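Geranylgeranyl pyrophosphate synthase (Corynebacterium glutamicum, PDB 3QQV) probably catalyses the magnesium-dependent condensation of allylic diphosphates with isopentenyl diphosphate in isoprenoid biosynthesis. Local coordinates at residues Arg184-Gly189 against Asn212-Ala217. Numbering follows the deposited sequence.
With DMA (dimethylallyl diphosphate), chain E.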
loop_
_atom_site.group_PDB
_atom_site.type_symbol
_atom_site.label_atom_id
_atom_site.label_comp_id
_atom_site.label_asym_id
_atom_site.label_seq_id
_atom_site.Cartn_x
_atom_site.Cartn_y
_atom_site.Cartn_z
ATOM N N ARG A 184 -11.653 -1.213 -3.083
ATOM C CA ARG A 184 -10.270 -1.375 -2.656
ATOM C C ARG A 184 -9.991 -2.739 -1.981
ATOM O O ARG A 184 -8.912 -3.304 -2.152
ATOM C CB ARG A 184 -9.863 -0.193 -1.774
ATOM C CG ARG A 184 -9.558 1.074 -2.575
ATOM C CD ARG A 184 -10.078 2.325 -1.867
ATOM N NE ARG A 184 -9.494 2.522 -0.538
ATOM C CZ ARG A 184 -10.118 2.319 0.618
ATOM N NH1 ARG A 184 -11.384 1.899 0.653
ATOM N NH2 ARG A 184 -9.465 2.532 1.757
ATOM N N THR A 185 -10.969 -3.262 -1.240
ATOM C CA THR A 185 -10.877 -4.612 -0.671
ATOM C C THR A 185 -10.948 -5.661 -1.801
ATOM O O THR A 185 -10.133 -6.599 -1.844
ATOM C CB THR A 185 -11.988 -4.862 0.379
ATOM O OG1 THR A 185 -11.676 -4.155 1.586
ATOM C CG2 THR A 185 -12.128 -6.361 0.712
ATOM N N GLU A 186 -11.911 -5.462 -2.706
ATOM C CA GLU A 186 -12.151 -6.335 -3.856
ATOM C C GLU A 186 -10.942 -6.469 -4.792
ATOM O O GLU A 186 -10.597 -7.579 -5.193
ATOM C CB GLU A 186 -13.401 -5.886 -4.621
ATOM C CG GLU A 186 -14.706 -6.226 -3.902
ATOM C CD GLU A 186 -15.884 -5.328 -4.266
ATOM O OE1 GLU A 186 -15.738 -4.393 -5.084
ATOM O OE2 GLU A 186 -16.976 -5.549 -3.706
ATOM N N VAL A 187 -10.277 -5.358 -5.103
ATOM C CA VAL A 187 -9.086 -5.413 -5.957
ATOM C C VAL A 187 -7.884 -6.143 -5.320
ATOM O O VAL A 187 -7.259 -6.990 -5.968
ATOM C CB VAL A 187 -8.676 -4.024 -6.538
ATOM C CG1 VAL A 187 -8.088 -3.091 -5.478
ATOM C CG2 VAL A 187 -7.683 -4.214 -7.648
ATOM N N ILE A 188 -7.588 -5.831 -4.059
ATOM C CA ILE A 188 -6.477 -6.465 -3.353
ATOM C C ILE A 188 -6.814 -7.929 -3.057
ATOM O O ILE A 188 -5.957 -8.801 -3.200
ATOM C CB ILE A 188 -6.086 -5.672 -2.070
ATOM C CG1 ILE A 188 -5.586 -4.271 -2.461
ATOM C CG2 ILE A 188 -5.002 -6.405 -1.278
ATOM C CD1 ILE A 188 -5.558 -3.292 -1.315
ATOM N N GLY A 189 -8.064 -8.185 -2.675
ATOM C CA GLY A 189 -8.570 -9.539 -2.472
ATOM C C GLY A 189 -8.446 -10.386 -3.733
ATOM O O GLY A 189 -7.953 -11.519 -3.680
ATOM N N ASN A 212 -11.611 -12.677 -11.936
ATOM C CA ASN A 212 -12.077 -11.719 -12.935
ATOM C C ASN A 212 -13.126 -10.765 -12.363
ATOM O O ASN A 212 -13.084 -9.560 -12.616
ATOM C CB ASN A 212 -12.631 -12.437 -14.173
ATOM C CG ASN A 212 -11.574 -13.227 -14.915
ATOM O OD1 ASN A 212 -10.387 -13.168 -14.584
ATOM N ND2 ASN A 212 -11.998 -13.973 -15.932
ATOM N N ARG A 213 -14.048 -11.332 -11.588
ATOM C CA ARG A 213 -15.111 -10.604 -10.906
ATOM C C ARG A 213 -14.582 -9.528 -9.927
ATOM O O ARG A 213 -15.052 -8.392 -9.941
ATOM C CB ARG A 213 -16.006 -11.608 -10.180
ATOM C CG ARG A 213 -17.221 -11.014 -9.495
ATOM C CD ARG A 213 -17.918 -12.077 -8.667
ATOM N NE ARG A 213 -18.857 -11.492 -7.711
ATOM C CZ ARG A 213 -19.377 -12.137 -6.670
ATOM N NH1 ARG A 213 -19.045 -13.400 -6.422
ATOM N NH2 ARG A 213 -20.219 -11.510 -5.860
ATOM N N PHE A 214 -13.583 -9.882 -9.122
ATOM C CA PHE A 214 -13.103 -9.012 -8.052
ATOM C C PHE A 214 -11.873 -8.165 -8.409
ATOM O O PHE A 214 -11.859 -6.949 -8.156
ATOM C CB PHE A 214 -12.872 -9.829 -6.775
ATOM C CG PHE A 214 -14.144 -10.330 -6.145
ATOM C CD1 PHE A 214 -15.045 -9.439 -5.561
ATOM C CD2 PHE A 214 -14.448 -11.686 -6.137
ATOM C CE1 PHE A 214 -16.227 -9.893 -4.974
ATOM C CE2 PHE A 214 -15.631 -12.153 -5.559
ATOM C CZ PHE A 214 -16.516 -11.254 -4.970
ATOM N N LYS A 215 -10.857 -8.802 -8.997
ATOM C CA LYS A 215 -9.617 -8.125 -9.400
ATOM C C LYS A 215 -9.833 -7.184 -10.594
ATOM O O LYS A 215 -9.141 -6.173 -10.724
ATOM C CB LYS A 215 -8.523 -9.160 -9.714
ATOM C CG LYS A 215 -7.133 -8.603 -10.060
ATOM C CD LYS A 215 -6.308 -9.622 -10.844
ATOM C CE LYS A 215 -6.914 -9.906 -12.221
ATOM N NZ LYS A 215 -6.223 -11.027 -12.926
ATOM N N THR A 216 -10.801 -7.503 -11.453
ATOM C CA THR A 216 -11.032 -6.681 -12.640
ATOM C C THR A 216 -12.407 -6.016 -12.703
ATOM O O THR A 216 -12.475 -4.798 -12.682
ATOM C CB THR A 216 -10.711 -7.440 -13.954
ATOM O OG1 THR A 216 -9.338 -7.841 -13.932
ATOM C CG2 THR A 216 -10.935 -6.538 -15.170
ATOM N N ALA A 217 -13.484 -6.798 -12.783
ATOM C CA ALA A 217 -14.835 -6.250 -13.000
ATOM C C ALA A 217 -15.244 -5.171 -11.983
ATOM O O ALA A 217 -15.587 -4.045 -12.361
ATOM C CB ALA A 217 -15.866 -7.366 -13.040
HETATM C C1 DMA E . -3.119 -6.396 -13.043
HETATM O O1 DMA E . -3.095 -7.806 -12.920
HETATM C C2 DMA E . -3.467 -5.814 -11.694
HETATM C C3 DMA E . -4.744 -5.629 -11.379
HETATM C C4 DMA E . -5.792 -6.022 -12.346
HETATM C C5 DMA E . -5.162 -5.065 -10.074
HETATM P PA DMA E . -2.730 -8.716 -14.156
HETATM O O1A DMA E . -1.328 -9.188 -13.982
HETATM O O2A DMA E . -3.906 -9.587 -14.302
HETATM O O3A DMA E . -2.842 -7.588 -15.255
HETATM P PB DMA E . -1.653 -7.298 -16.216
HETATM O O1B DMA E . -2.086 -6.036 -16.844
HETATM O O2B DMA E . -1.686 -8.464 -17.108
HETATM O O3B DMA E . -0.425 -7.299 -15.436
#
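Glu186 and Phe214 meet where two helices of this largely helical prenyl synthase pass so closely that their backbones come near contact. The axes of 184-189 and 212-217 come within 7.0 Å, and CA of Val187 lies 4.4 Å from CA of Lys215. No hydrogen bond joins the segments; carbonyl atoms Glu186 O and Phe214 O even approach to 3.3 Å, two acceptors that cannot bond each other. Packing is tight on one flank, where Glu186 CG reaches the edge of the Phe214 ring, 3.6 Å from CD1. With CG anti to its own carbonyl carbon (chi1 -74°) and the chain extended beyond it, Glu186 carries its carboxylate past the ring, the two planes 45° apart, to a salt bridge with Arg223.

On the other flank the side chains make looser contact with each other and turn to the bound dimethylallyl diphosphate. Val187 CG2 stands 3.9 Å from Lys215 O, a buried carbonyl without a polar partner, and 3.6 Å from methyl C5 of the ligand. Lys215 passes its CG, CD and CE beside methyl C4, then bends at chi3 (66°), bringing NZ to phosphate oxygen O2A at 3.1 Å. Lys281 and Arg117 also bond this diphosphate, and magnesium ligand Asp194 is a weak, long ion partner of Lys215.

The contact thus joins helices 170-199 and 205-231 beside the bound substrate and the magnesium site. Helix 236-263 packs behind Asn212, Thr216 and Ala217, while the second subunit packs on Thr185 and Ile188 and, through its Asp42, on Phe214.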